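Local coordinates for protein aminopeptidase (Aneurinibacillus sp. AM-1, PDB 5IB9) that probably removes residues from the amino ends of peptides as a zinc-dependent aminopeptidase and carries a protease-associated domain beside its catalytic domain, at residues V98-G103 / A118-G123; P236-D241 / P373-D378; D241-A246 / D301-K306. All coordinates share one frame; numbering follows the deposited sequence.

Contact 1: residues V98-G103 / A118-G123; sequences VYVGLG and ALIQRG
Val98 and Tyr99 run parallel to Ala118 and Leu119 as neighbouring strands, tied by straight backbone bonds: Leu119 N gives to Val98 O (2.8 Å), and Leu119 O takes Val100 N (3.0 Å), which arrives almost head-on to the carbonyl. Past Tyr99 the first chain leaves the strand in a type II' turn from Val100 to Gly103, yet a third bond follows, from Gln121 N to Gly101 O (2.9 Å), so the pairing outlasts the strand. Both glycines of the turn, Gly101 and Gly103, have positive phi, and a CB on Gly103 would press on Ile120 CG2.

The side chains divide between the two sides of the sheet. Tyr99 and Leu119 share one; the tyrosine CG stands anti to its backbone nitrogen (chi1 173°), which lays the ring back over the turn with Gly101 N over the centre of one face, while its CD1 comes to 3.7 Å from Leu119 O. Leu119 then carries on to helix 171-182. This is a beta-alpha-beta unit of the PA domain: strand 91-99, short helix 105-109 and strand 117-121, with strand 141-145 beyond as the next parallel neighbour.

Val100 turns one methyl, CG2, across to Ile120 CG1 (3.6 Å), and the same methyl also meets Ala118 CB. The other branch of the isoleucine, CG2, lies against Leu102 O at 3.4 Å. Leu102 starts off away from the second strand, but its CD1 swings back alongside the extended Gln121 chain, touching CG at 3.5 Å and also NE2. Near this pair Lys130 NZ, from helix 127-136, hydrogen-bonds the carbonyl oxygens of Leu102, Gln121 and Gly123.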
ATOM      1  N   VAL A  98      29.898 -13.888  16.430  1.00 18.68           N
ATOM      2  CA  VAL A  98      30.083 -12.750  17.328  1.00 20.28           C
ATOM      3  C   VAL A  98      28.771 -12.504  18.030  1.00 22.57           C
ATOM      4  O   VAL A  98      27.730 -12.250  17.355  1.00 21.30           O
ATOM      5  CB  VAL A  98      30.508 -11.410  16.598  1.00 20.69           C
ATOM      6  CG1 VAL A  98      30.769 -10.316  17.613  1.00 22.81           C
ATOM      7  CG2 VAL A  98      31.733 -11.657  15.734  1.00 25.74           C
ATOM      8  N   TYR A  99      28.833 -12.563  19.352  1.00 22.06           N
ATOM      9  CA  TYR A  99      27.661 -12.257  20.198  1.00 26.11           C
ATOM     10  C   TYR A  99      27.419 -10.774  20.284  1.00 28.17           C
ATOM     11  O   TYR A  99      28.301  -9.994  20.680  1.00 27.31           O
ATOM     12  CB  TYR A  99      27.854 -12.847  21.587  1.00 26.74           C
ATOM     13  CG  TYR A  99      26.814 -12.472  22.609  1.00 29.65           C
ATOM     14  CD1 TYR A  99      25.458 -12.819  22.419  1.00 32.63           C
ATOM     15  CD2 TYR A  99      27.170 -11.747  23.739  1.00 35.03           C
ATOM     16  CE1 TYR A  99      24.477 -12.486  23.362  1.00 34.76           C
ATOM     17  CE2 TYR A  99      26.214 -11.411  24.703  1.00 38.38           C
ATOM     18  CZ  TYR A  99      24.868 -11.791  24.507  1.00 40.03           C
ATOM     19  OH  TYR A  99      23.949 -11.447  25.463  1.00 44.18           O
ATOM     20  N   VAL A 100      26.201 -10.354  19.907  1.00 29.70           N
ATOM     21  CA  VAL A 100      25.895  -8.921  19.954  1.00 30.90           C
ATOM     22  C   VAL A 100      24.658  -8.624  20.784  1.00 33.44           C
ATOM     23  O   VAL A 100      23.913  -7.695  20.458  1.00 33.46           O
ATOM     24  CB  VAL A 100      25.757  -8.268  18.572  1.00 30.88           C
ATOM     25  CG1 VAL A 100      27.095  -8.310  17.807  1.00 28.80           C
ATOM     26  CG2 VAL A 100      24.634  -8.937  17.790  1.00 28.09           C
ATOM     27  N   GLY A 101      24.434  -9.413  21.835  1.00 34.28           N
ATOM     28  CA  GLY A 101      23.381  -9.053  22.795  1.00 37.47           C
ATOM     29  C   GLY A 101      22.024  -9.187  22.148  1.00 38.81           C
ATOM     30  O   GLY A 101      21.764 -10.185  21.496  1.00 39.63           O
ATOM     31  N   LEU A 102      21.139  -8.219  22.398  1.00 40.40           N
ATOM     32  CA  LEU A 102      19.770  -8.219  21.799  1.00 42.30           C
ATOM     33  C   LEU A 102      19.747  -7.647  20.369  1.00 43.16           C
ATOM     34  O   LEU A 102      18.705  -7.665  19.705  1.00 43.25           O
ATOM     35  CB  LEU A 102      18.763  -7.442  22.677  1.00 42.65           C
ATOM     36  CG  LEU A 102      18.155  -7.903  24.003  1.00 43.77           C
ATOM     37  CD1 LEU A 102      18.009  -9.436  24.193  1.00 44.44           C
ATOM     38  CD2 LEU A 102      18.845  -7.189  25.213  1.00 47.07           C
ATOM     39  N   GLY A 103      20.882  -7.126  19.905  1.00 43.91           N
ATOM     40  CA  GLY A 103      21.001  -6.623  18.539  1.00 44.85           C
ATOM     41  C   GLY A 103      20.439  -5.229  18.248  1.00 46.33           C
ATOM     42  O   GLY A 103      20.212  -4.899  17.077  1.00 45.37           O
ATOM     43  N   ALA A 118      26.324 -12.895  13.170  1.00 18.86           N
ATOM     44  CA  ALA A 118      25.928 -12.371  14.461  1.00 18.93           C
ATOM     45  C   ALA A 118      25.093 -13.369  15.242  1.00 21.40           C
ATOM     46  O   ALA A 118      24.248 -14.000  14.663  1.00 20.10           O
ATOM     47  CB  ALA A 118      25.150 -11.100  14.292  1.00 20.68           C
ATOM     48  N   LEU A 119      25.373 -13.531  16.539  1.00 21.05           N
ATOM     49  CA  LEU A 119      24.530 -14.310  17.438  1.00 23.03           C
ATOM     50  C   LEU A 119      23.759 -13.316  18.258  1.00 25.68           C
ATOM     51  O   LEU A 119      24.347 -12.431  18.893  1.00 24.25           O
ATOM     52  CB  LEU A 119      25.410 -15.124  18.393  1.00 22.94           C
ATOM     53  CG  LEU A 119      24.613 -16.099  19.292  1.00 23.25           C
ATOM     54  CD1 LEU A 119      23.986 -17.325  18.581  1.00 24.49           C
ATOM     55  CD2 LEU A 119      25.568 -16.602  20.408  1.00 22.81           C
ATOM     56  N   ILE A 120      22.425 -13.465  18.252  1.00 26.28           N
ATOM     57  CA  ILE A 120      21.592 -12.425  18.796  1.00 27.67           C
ATOM     58  C   ILE A 120      20.507 -13.134  19.558  1.00 28.63           C
ATOM     59  O   ILE A 120      19.971 -14.175  19.090  1.00 28.81           O
ATOM     60  CB  ILE A 120      20.870 -11.615  17.682  1.00 27.91           C
ATOM     61  CG1 ILE A 120      21.856 -11.001  16.680  1.00 28.14           C
ATOM     62  CG2 ILE A 120      20.038 -10.526  18.339  1.00 28.96           C
ATOM     63  CD1 ILE A 120      21.199 -10.104  15.562  1.00 30.98           C
ATOM     64  N   GLN A 121      20.224 -12.564  20.728  1.00 31.14           N
ATOM     65  CA  GLN A 121      19.280 -13.111  21.670  1.00 33.70           C
ATOM     66  C   GLN A 121      17.919 -12.492  21.335  1.00 33.90           C
ATOM     67  O   GLN A 121      17.822 -11.271  21.127  1.00 32.09           O
ATOM     68  CB  GLN A 121      19.668 -12.717  23.095  1.00 34.28           C
ATOM     69  CG  GLN A 121      18.528 -12.847  24.095  1.00 37.27           C
ATOM     70  CD  GLN A 121      19.008 -13.036  25.533  1.00 38.50           C
ATOM     71  OE1 GLN A 121      18.934 -14.161  26.077  1.00 41.81           O
ATOM     72  NE2 GLN A 121      19.500 -11.956  26.142  1.00 37.34           N
ATOM     73  N   ARG A 122      16.900 -13.348  21.295  1.00 37.19           N
ATOM     74  CA  ARG A 122      15.496 -12.890  21.117  1.00 40.00           C
ATOM     75  C   ARG A 122      15.130 -11.924  22.230  1.00 41.57           C
ATOM     76  O   ARG A 122      15.463 -12.164  23.406  1.00 42.06           O
ATOM     77  CB  ARG A 122      14.550 -14.094  21.152  1.00 40.61           C
ATOM     78  CG  ARG A 122      13.030 -13.731  21.021  1.00 42.84           C
ATOM     79  CD  ARG A 122      12.241 -14.983  20.740  1.00 47.19           C
ATOM     80  NE  ARG A 122      10.789 -14.770  20.820  1.00 48.63           N
ATOM     81  CZ  ARG A 122       9.890 -15.743  20.727  1.00 51.05           C
ATOM     82  NH1 ARG A 122       8.600 -15.445  20.834  1.00 53.96           N
ATOM     83  NH2 ARG A 122      10.259 -17.007  20.516  1.00 51.62           N
ATOM     84  N   GLY A 123      14.453 -10.841  21.859  1.00 42.72           N
ATOM     85  CA  GLY A 123      13.820  -9.965  22.826  1.00 44.19           C
ATOM     86  C   GLY A 123      13.817  -8.511  22.445  1.00 45.72           C
ATOM     87  O   GLY A 123      14.634  -8.059  21.630  1.00 46.43           O
TER

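Contact 2: residues P236-D241 / P373-D378; sequences PGANDD and PNDTLD. With ZN (zinc ion), chain C; ZN (zinc ion), chain B; BES (2-(3-amino-2-hydroxy-4-phenyl-butyrylamino)-4-methyl-pentanoic acid), chain H.
The dinuclear zinc site of the M28 peptidase domain is anchored here from behind: Asp375 holds the start of the helix that carries Asp240, the carboxylate bridging the two metals. Asp375 presents both carboxylate oxygens to consecutive backbone N-H groups. Asn239 N reaches OD1 at 2.7 Å from the syn side, 21° out of the carboxylate plane, and Asp240 N reaches the syn lone pair of OD2 at 3.1 Å. The CG of Asp375 is anti to its own backbone nitrogen (chi1 -177°), which points the carboxylate at these amides. The backbone oxygen of the same residue, the centre of an inverse gamma turn, takes Ala238 N (3.1 Å) in a nearly straight bond from well above the carbonyl plane. Three successive amides are thus gripped by one aspartate, whose negative charge probably suits the amino end of the helix; the bonds hold the backbone from which Asp240 reaches out.

Asp240 sends OD1 to one zinc (2.0 Å) and OD2 to the other (1.8 Å), with the inhibitor hydroxyl O2 binding both metals. Glu273 and His371 complete the protein ligands of the second zinc, His228 and Asp301 those of the first.

Behind the polar grip, Pro236 lies alongside Thr376, CG to CG2 at 3.8 Å, and packs its CB on Asp375 O. Ala238 CB presses on Thr376 C at 3.4 Å. The loop between strand 358-364 and helix 382-400 thereby lies against the beginning of helix 238-256, while helix 15-25 covers both Ala238 and Leu377.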
ATOM      1  N   PRO A 236      -5.379 -26.898   8.507  1.00 13.92           N
ATOM      2  CA  PRO A 236      -6.665 -26.844   7.897  1.00 14.09           C
ATOM      3  C   PRO A 236      -7.508 -25.594   8.285  1.00 13.31           C
ATOM      4  O   PRO A 236      -8.469 -25.226   7.546  1.00 14.73           O
ATOM      5  CB  PRO A 236      -7.364 -28.191   8.299  1.00 14.67           C
ATOM      6  CG  PRO A 236      -6.111 -29.193   8.450  1.00 16.66           C
ATOM      7  CD  PRO A 236      -5.184 -28.247   9.191  1.00 14.91           C
ATOM      8  N   GLY A 237      -7.159 -24.981   9.419  1.00 14.32           N
ATOM      9  CA  GLY A 237      -7.756 -23.664   9.726  1.00 12.03           C
ATOM     10  C   GLY A 237      -9.185 -23.736  10.082  1.00 14.62           C
ATOM     11  O   GLY A 237      -9.925 -22.786   9.756  1.00 12.30           O
ATOM     12  N   ALA A 238      -9.676 -24.800  10.725  1.00 11.48           N
ATOM     13  CA  ALA A 238     -11.079 -24.855  11.005  1.00 12.19           C
ATOM     14  C   ALA A 238     -11.419 -23.792  12.017  1.00 13.07           C
ATOM     15  O   ALA A 238     -12.465 -23.116  11.880  1.00 11.83           O
ATOM     16  CB  ALA A 238     -11.548 -26.239  11.560  1.00 12.26           C
ATOM     17  N   ASN A 239     -10.585 -23.673  13.057  1.00 11.27           N
ATOM     18  CA  ASN A 239     -10.908 -22.606  14.020  1.00 11.96           C
ATOM     19  C   ASN A 239     -10.248 -21.293  13.648  1.00 11.75           C
ATOM     20  O   ASN A 239     -10.893 -20.221  13.901  1.00 12.24           O
ATOM     21  CB  ASN A 239     -10.551 -23.028  15.478  1.00 12.90           C
ATOM     22  CG  ASN A 239     -11.303 -22.141  16.448  1.00 12.91           C
ATOM     23  OD1 ASN A 239     -12.502 -21.897  16.263  1.00 12.76           O
ATOM     24  ND2 ASN A 239     -10.588 -21.662  17.450  1.00 12.58           N
ATOM     25  N   ASP A 240      -9.006 -21.347  13.153  1.00 11.64           N
ATOM     26  CA  ASP A 240      -8.228 -20.161  12.794  1.00 10.41           C
ATOM     27  C   ASP A 240      -8.207 -20.110  11.270  1.00 11.80           C
ATOM     28  O   ASP A 240      -7.253 -20.623  10.688  1.00 12.48           O
ATOM     29  CB  ASP A 240      -6.736 -20.212  13.365  1.00 11.39           C
ATOM     30  CG  ASP A 240      -5.985 -18.944  13.241  1.00 11.11           C
ATOM     31  OD1 ASP A 240      -6.787 -17.905  12.802  1.00 11.86           O
ATOM     32  OD2 ASP A 240      -4.706 -18.668  13.359  1.00 14.30           O
ATOM     33  N   ASP A 241      -9.151 -19.492  10.509  1.00 10.82           N
ATOM     34  CA  ASP A 241     -10.241 -18.721  11.062  1.00  9.18           C
ATOM     35  C   ASP A 241     -11.467 -19.045  10.255  1.00 10.61           C
ATOM     36  O   ASP A 241     -12.335 -18.181  10.063  1.00 10.99           O
ATOM     37  CB  ASP A 241      -9.952 -17.211  11.068  1.00 10.06           C
ATOM     38  CG  ASP A 241     -11.018 -16.474  11.867  1.00 10.43           C
ATOM     39  OD1 ASP A 241     -11.730 -17.003  12.745  1.00  9.91           O
ATOM     40  OD2 ASP A 241     -11.162 -15.191  11.551  1.00  9.60           O
ATOM     41  N   PRO A 373      -1.525 -28.808  12.165  1.00 18.03           N
ATOM     42  CA  PRO A 373      -2.397 -29.701  11.436  1.00 18.84           C
ATOM     43  C   PRO A 373      -3.641 -30.233  12.166  1.00 16.81           C
ATOM     44  O   PRO A 373      -4.534 -30.794  11.554  1.00 19.49           O
ATOM     45  CB  PRO A 373      -1.437 -30.866  11.013  1.00 19.50           C
ATOM     46  CG  PRO A 373      -0.092 -30.318  11.184  1.00 19.75           C
ATOM     47  CD  PRO A 373      -0.099 -29.252  12.232  1.00 20.19           C
ATOM     48  N   ASN A 374      -3.689 -30.035  13.495  1.00 18.09           N
ATOM     49  CA  ASN A 374      -4.773 -30.499  14.314  1.00 18.58           C
ATOM     50  C   ASN A 374      -5.845 -29.421  14.479  1.00 16.91           C
ATOM     51  O   ASN A 374      -6.846 -29.646  15.136  1.00 16.07           O
ATOM     52  CB  ASN A 374      -4.215 -30.884  15.693  1.00 20.61           C
ATOM     53  CG  ASN A 374      -3.333 -32.155  15.600  1.00 26.11           C
ATOM     54  OD1 ASN A 374      -2.211 -32.162  16.036  1.00 35.52           O
ATOM     55  ND2 ASN A 374      -3.859 -33.180  14.944  1.00 31.12           N
ATOM     56  N   ASP A 375      -5.707 -28.271  13.759  1.00 16.92           N
ATOM     57  CA  ASP A 375      -6.813 -27.305  13.726  1.00 16.54           C
ATOM     58  C   ASP A 375      -7.908 -27.722  12.749  1.00 16.38           C
ATOM     59  O   ASP A 375      -7.955 -27.187  11.606  1.00 16.61           O
ATOM     60  CB  ASP A 375      -6.241 -25.939  13.361  1.00 14.87           C
ATOM     61  CG  ASP A 375      -7.342 -24.828  13.379  1.00 14.83           C
ATOM     62  OD1 ASP A 375      -8.426 -25.120  13.859  1.00 14.59           O
ATOM     63  OD2 ASP A 375      -7.021 -23.691  12.878  1.00 15.32           O
ATOM     64  N   THR A 376      -8.739 -28.674  13.154  1.00 15.63           N
ATOM     65  CA  THR A 376      -9.617 -29.409  12.240  1.00 16.13           C
ATOM     66  C   THR A 376     -11.009 -29.351  12.696  1.00 14.29           C
ATOM     67  O   THR A 376     -11.274 -28.916  13.861  1.00 15.52           O
ATOM     68  CB  THR A 376      -9.122 -30.886  12.093  1.00 17.46           C
ATOM     69  OG1 THR A 376      -8.964 -31.383  13.433  1.00 17.54           O
ATOM     70  CG2 THR A 376      -7.709 -30.911  11.487  1.00 18.18           C
ATOM     71  N   LEU A 377     -11.915 -29.753  11.827  1.00 14.21           N
ATOM     72  CA  LEU A 377     -13.345 -29.723  12.113  1.00 13.86           C
ATOM     73  C   LEU A 377     -13.778 -30.442  13.395  1.00 15.65           C
ATOM     74  O   LEU A 377     -14.732 -30.007  14.078  1.00 16.43           O
ATOM     75  CB  LEU A 377     -14.127 -30.284  10.922  1.00 15.72           C
ATOM     76  CG  LEU A 377     -15.621 -30.297  10.957  1.00 14.14           C
ATOM     77  CD1 LEU A 377     -16.159 -28.813  10.883  1.00 19.42           C
ATOM     78  CD2 LEU A 377     -16.202 -31.052   9.810  1.00 19.06           C
ATOM     79  N   ASP A 378     -13.080 -31.543  13.712  1.00 18.24           N
ATOM     80  CA  ASP A 378     -13.487 -32.314  14.928  1.00 19.24           C
ATOM     81  C   ASP A 378     -13.209 -31.605  16.263  1.00 18.45           C
ATOM     82  O   ASP A 378     -13.640 -32.065  17.330  1.00 19.42           O
ATOM     83  CB  ASP A 378     -12.927 -33.741  14.866  1.00 20.98           C
ATOM     84  CG  ASP A 378     -11.440 -33.814  15.050  1.00 25.38           C
ATOM     85  OD1 ASP A 378     -10.758 -32.785  15.177  1.00 23.19           O
ATOM     86  OD2 ASP A 378     -10.878 -34.968  15.100  1.00 29.99           O
TER
HETATM   87 ZN    ZN C1002      -6.741 -15.901  12.986  1.00 13.08          ZN
HETATM   88 ZN    ZN B1001      -3.562 -17.436  12.851  1.00 15.26          ZN
HETATM   89  N2  BES H1007      -5.876 -15.648  15.392  1.00 29.66           N
HETATM   90  C1  BES H1007      -4.463 -15.272  15.366  1.00 27.97           C
HETATM   91  C6  BES H1007      -4.225 -14.239  16.465  1.00 33.25           C
HETATM   92  C7  BES H1007      -4.291 -14.696  17.918  1.00 35.98           C
HETATM   93  C8  BES H1007      -3.792 -15.948  18.356  1.00 34.28           C
HETATM   94  C12 BES H1007      -4.845 -13.801  18.860  1.00 37.64           C
HETATM   95  C9  BES H1007      -3.855 -16.282  19.726  1.00 36.77           C
HETATM   96  C11 BES H1007      -4.914 -14.142  20.240  1.00 37.15           C
HETATM   97  C10 BES H1007      -4.422 -15.389  20.658  1.00 38.14           C
HETATM   98  C2  BES H1007      -4.094 -14.716  13.985  1.00 30.12           C
HETATM   99  O2  BES H1007      -4.694 -15.685  13.128  1.00 16.18           O
HETATM  100  C3  BES H1007      -2.608 -14.798  13.907  1.00 31.36           C
HETATM  101  O3  BES H1007      -2.095 -15.912  13.907  1.00 33.29           O
HETATM  102  N1  BES H1007      -1.949 -13.691  13.934  1.00 31.73           N
HETATM  103  C4  BES H1007      -0.484 -13.730  13.943  1.00 32.45           C
HETATM  104  C13 BES H1007      -0.094 -12.262  13.967  1.00 32.18           C
HETATM  105  C14 BES H1007      -0.527 -11.471  12.728  1.00 36.21           C
HETATM  106  C15 BES H1007       0.086 -10.092  12.931  1.00 33.67           C
HETATM  107  C16 BES H1007      -0.135 -12.101  11.390  1.00 31.23           C
HETATM  108  C5  BES H1007       0.101 -14.303  15.228  1.00 38.43           C
HETATM  109  O1  BES H1007       1.306 -14.692  15.226  1.00 42.14           O
HETATM  110  O4  BES H1007      -0.560 -14.388  16.278  1.00 34.51           O

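Contact 3: residues D241-A246 / D301-K306; sequences DASGVA and DMVGSK. With ZN (zinc ion), chain C; BES (2-(3-amino-2-hydroxy-4-phenyl-butyrylamino)-4-methyl-pentanoic acid), chain H.
One wall of the zinc and inhibitor site is made where Asp241 and Ser243, in the first turns of helix 238-256, meet the loop that begins with the metal ligand Asp301. Asp301 grasps the zinc with both oxygens, OD1 at 2.1 Å and OD2 at 2.3 Å; Ser346 also bonds its OD2. The carboxylate of Asp241 crosses behind, its plane turned 29° from that of Asp301, and takes Met302 N on OD1 at 3.1 Å. Gly244 N reaches the same oxygen at 3.0 Å from the opposite face, an Asx motif, so OD1 is clasped between helix and loop, while OD2 is held by His228 N. A leucine in place of Asp241 would probably leave Met302 N and His228 N without their acceptor and let the loop bearing Asp301 shift.

Farther along, Ser243 OG accepts a straight bond from Val303 N (3.0 Å) and is also bonded to Asn239 O; chi1 of 69° sets the hydroxyl between the serine's own backbone nitrogen and carbonyl carbon, facing the loop. Val303 CG2 rests against that oxygen at 3.5 Å. Met302 turns the other way, its SD 3.5 Å from the inhibitor amine N2. A cis peptide before Asp241 joins it to the bridging Asp240, a pairing of metal ligand and cis bond familiar from the co-catalytic zinc centres of M28 aminopeptidases.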
ATOM      1  N   ASP A 241      -9.151 -19.492  10.509  1.00 10.82           N
ATOM      2  CA  ASP A 241     -10.241 -18.721  11.062  1.00  9.18           C
ATOM      3  C   ASP A 241     -11.467 -19.045  10.255  1.00 10.61           C
ATOM      4  O   ASP A 241     -12.335 -18.181  10.063  1.00 10.99           O
ATOM      5  CB  ASP A 241      -9.952 -17.211  11.068  1.00 10.06           C
ATOM      6  CG  ASP A 241     -11.018 -16.474  11.867  1.00 10.43           C
ATOM      7  OD1 ASP A 241     -11.730 -17.003  12.745  1.00  9.91           O
ATOM      8  OD2 ASP A 241     -11.162 -15.191  11.551  1.00  9.60           O
ATOM      9  N   ALA A 242     -11.654 -20.344   9.860  1.00 10.30           N
ATOM     10  CA  ALA A 242     -12.992 -20.664   9.324  1.00  9.20           C
ATOM     11  C   ALA A 242     -14.140 -20.414  10.250  1.00  9.69           C
ATOM     12  O   ALA A 242     -15.248 -20.049   9.791  1.00 10.62           O
ATOM     13  CB  ALA A 242     -13.063 -22.115   8.722  1.00 10.75           C
ATOM     14  N   SER A 243     -13.922 -20.565  11.559  1.00  9.92           N
ATOM     15  CA  SER A 243     -14.913 -20.265  12.518  1.00 10.49           C
ATOM     16  C   SER A 243     -15.433 -18.842  12.368  1.00  9.69           C
ATOM     17  O   SER A 243     -16.634 -18.633  12.326  1.00  9.74           O
ATOM     18  CB  SER A 243     -14.366 -20.510  13.955  1.00 11.56           C
ATOM     19  OG  SER A 243     -13.378 -19.561  14.295  1.00 11.16           O
ATOM     20  N   GLY A 244     -14.516 -17.889  12.319  1.00 10.33           N
ATOM     21  CA  GLY A 244     -14.949 -16.504  12.188  1.00 10.52           C
ATOM     22  C   GLY A 244     -15.640 -16.223  10.848  1.00  9.91           C
ATOM     23  O   GLY A 244     -16.533 -15.445  10.818  1.00  9.15           O
ATOM     24  N   VAL A 245     -15.157 -16.852   9.795  1.00  8.42           N
ATOM     25  CA  VAL A 245     -15.822 -16.700   8.469  1.00  8.46           C
ATOM     26  C   VAL A 245     -17.253 -17.229   8.590  1.00  8.57           C
ATOM     27  O   VAL A 245     -18.191 -16.566   8.085  1.00  9.33           O
ATOM     28  CB  VAL A 245     -15.070 -17.485   7.441  1.00  9.78           C
ATOM     29  CG1 VAL A 245     -15.953 -17.504   6.134  1.00 10.15           C
ATOM     30  CG2 VAL A 245     -13.691 -16.822   7.140  1.00  9.80           C
ATOM     31  N   ALA A 246     -17.391 -18.382   9.263  1.00 10.21           N
ATOM     32  CA  ALA A 246     -18.717 -18.943   9.378  1.00  9.89           C
ATOM     33  C   ALA A 246     -19.711 -18.083  10.164  1.00  8.09           C
ATOM     34  O   ALA A 246     -20.894 -17.920   9.804  1.00 11.28           O
ATOM     35  CB  ALA A 246     -18.632 -20.331  10.095  1.00 10.72           C
ATOM     36  N   ASP A 301     -12.220 -13.967  15.278  1.00  9.72           N
ATOM     37  CA  ASP A 301     -11.026 -14.857  14.946  1.00 11.53           C
ATOM     38  C   ASP A 301     -10.916 -15.855  16.097  1.00 13.79           C
ATOM     39  O   ASP A 301     -10.668 -15.434  17.238  1.00 12.73           O
ATOM     40  CB  ASP A 301      -9.833 -13.959  14.893  1.00 12.10           C
ATOM     41  CG  ASP A 301      -8.590 -14.586  14.159  1.00 13.54           C
ATOM     42  OD1 ASP A 301      -8.643 -15.790  13.878  1.00 14.72           O
ATOM     43  OD2 ASP A 301      -7.635 -13.905  13.728  1.00 14.61           O
ATOM     44  N   MET A 302     -11.032 -17.121  15.738  1.00 12.86           N
ATOM     45  CA  MET A 302     -11.024 -18.253  16.654  1.00 10.02           C
ATOM     46  C   MET A 302     -12.173 -18.241  17.633  1.00 11.72           C
ATOM     47  O   MET A 302     -11.995 -17.929  18.770  1.00 11.91           O
ATOM     48  CB  MET A 302      -9.658 -18.337  17.323  1.00 11.36           C
ATOM     49  CG  MET A 302      -8.676 -18.659  16.327  1.00 11.76           C
ATOM     50  SD  MET A 302      -6.917 -18.625  16.831  1.00 16.70           S
ATOM     51  CE  MET A 302      -6.918 -19.759  18.199  1.00 21.70           C
ATOM     52  N   VAL A 303     -13.343 -18.601  17.128  1.00 11.39           N
ATOM     53  CA  VAL A 303     -14.563 -18.444  17.886  1.00 11.75           C
ATOM     54  C   VAL A 303     -15.433 -19.720  17.916  1.00  9.91           C
ATOM     55  O   VAL A 303     -16.631 -19.672  18.176  1.00 12.23           O
ATOM     56  CB  VAL A 303     -15.463 -17.295  17.334  1.00  9.80           C
ATOM     57  CG1 VAL A 303     -14.751 -15.934  17.626  1.00 12.39           C
ATOM     58  CG2 VAL A 303     -15.725 -17.425  15.765  1.00 13.22           C
ATOM     59  N   GLY A 304     -14.770 -20.852  17.630  1.00 12.87           N
ATOM     60  CA  GLY A 304     -15.527 -22.149  17.673  1.00 13.31           C
ATOM     61  C   GLY A 304     -14.852 -23.335  18.311  1.00 14.44           C
ATOM     62  O   GLY A 304     -15.459 -24.390  18.183  1.00 16.76           O
ATOM     63  N   SER A 305     -13.700 -23.207  18.984  1.00 12.35           N
ATOM     64  CA  SER A 305     -12.975 -24.444  19.493  1.00 13.88           C
ATOM     65  C   SER A 305     -13.499 -24.955  20.841  1.00 16.12           C
ATOM     66  O   SER A 305     -13.436 -24.213  21.844  1.00 17.04           O
ATOM     67  CB  SER A 305     -11.483 -24.128  19.644  1.00 16.07           C
ATOM     68  OG  SER A 305     -10.822 -25.381  20.084  1.00 16.22           O
ATOM     69  N   LYS A 306     -13.799 -26.280  20.868  1.00 16.58           N
ATOM     70  CA  LYS A 306     -14.226 -26.960  22.122  1.00 17.72           C
ATOM     71  C   LYS A 306     -13.043 -26.910  23.117  1.00 19.87           C
ATOM     72  O   LYS A 306     -13.228 -27.021  24.356  1.00 22.57           O
ATOM     73  CB  LYS A 306     -14.616 -28.409  21.778  1.00 17.52           C
ATOM     74  CG  LYS A 306     -13.461 -29.306  21.529  1.00 23.87           C
ATOM     75  CD  LYS A 306     -13.983 -30.750  21.083  1.00 26.47           C
ATOM     76  CE  LYS A 306     -12.802 -31.788  21.298  1.00 30.46           C
ATOM     77  NZ  LYS A 306     -12.171 -31.793  22.723  1.00 34.93           N
TER
HETATM   78 ZN    ZN C1002      -6.741 -15.901  12.986  1.00 13.08          ZN
HETATM   79  N2  BES H1007      -5.876 -15.648  15.392  1.00 29.66           N
HETATM   80  C1  BES H1007      -4.463 -15.272  15.366  1.00 27.97           C
HETATM   81  C6  BES H1007      -4.225 -14.239  16.465  1.00 33.25           C
HETATM   82  C7  BES H1007      -4.291 -14.696  17.918  1.00 35.98           C
HETATM   83  C8  BES H1007      -3.792 -15.948  18.356  1.00 34.28           C
HETATM   84  C12 BES H1007      -4.845 -13.801  18.860  1.00 37.64           C
HETATM   85  C9  BES H1007      -3.855 -16.282  19.726  1.00 36.77           C
HETATM   86  C11 BES H1007      -4.914 -14.142  20.240  1.00 37.15           C
HETATM   87  C10 BES H1007      -4.422 -15.389  20.658  1.00 38.14           C
HETATM   88  C2  BES H1007      -4.094 -14.716  13.985  1.00 30.12           C
HETATM   89  O2  BES H1007      -4.694 -15.685  13.128  1.00 16.18           O
HETATM   90  C3  BES H1007      -2.608 -14.798  13.907  1.00 31.36           C
HETATM   91  O3  BES H1007      -2.095 -15.912  13.907  1.00 33.29           O
HETATM   92  N1  BES H1007      -1.949 -13.691  13.934  1.00 31.73           N
HETATM   93  C4  BES H1007      -0.484 -13.730  13.943  1.00 32.45           C
HETATM   94  C13 BES H1007      -0.094 -12.262  13.967  1.00 32.18           C
HETATM   95  C14 BES H1007      -0.527 -11.471  12.728  1.00 36.21           C
HETATM   96  C15 BES H1007       0.086 -10.092  12.931  1.00 33.67           C
HETATM   97  C16 BES H1007      -0.135 -12.101  11.390  1.00 31.23           C
HETATM   98  C5  BES H1007       0.101 -14.303  15.228  1.00 38.43           C
HETATM   99  O1  BES H1007       1.306 -14.692  15.226  1.00 42.14           O
HETATM  100  O4  BES H1007      -0.560 -14.388  16.278  1.00 34.51           O

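Contact 1 closes first along the chain and belongs to the PA domain; contacts 2 and 3 lie in the M28 peptidase domain, with their centres about 36 and 38 Å from its own, though the nearest atoms in each case are about 16 Å apart. Contacts 2 and 3 have centres about 9 Å apart, share Asp241 and draw on helix 238-256. Contact 3 falls within the long stretch of chain that contact 2 brings together, and Asn239 OD1 ties them by a probable hydrogen bond to Gly304 N. Together they position Asp240, which bridges both zincs, and Asp301, which binds one of them, beside the inhibitor, whereas contact 1 pairs parallel strands 91-99 and 117-121.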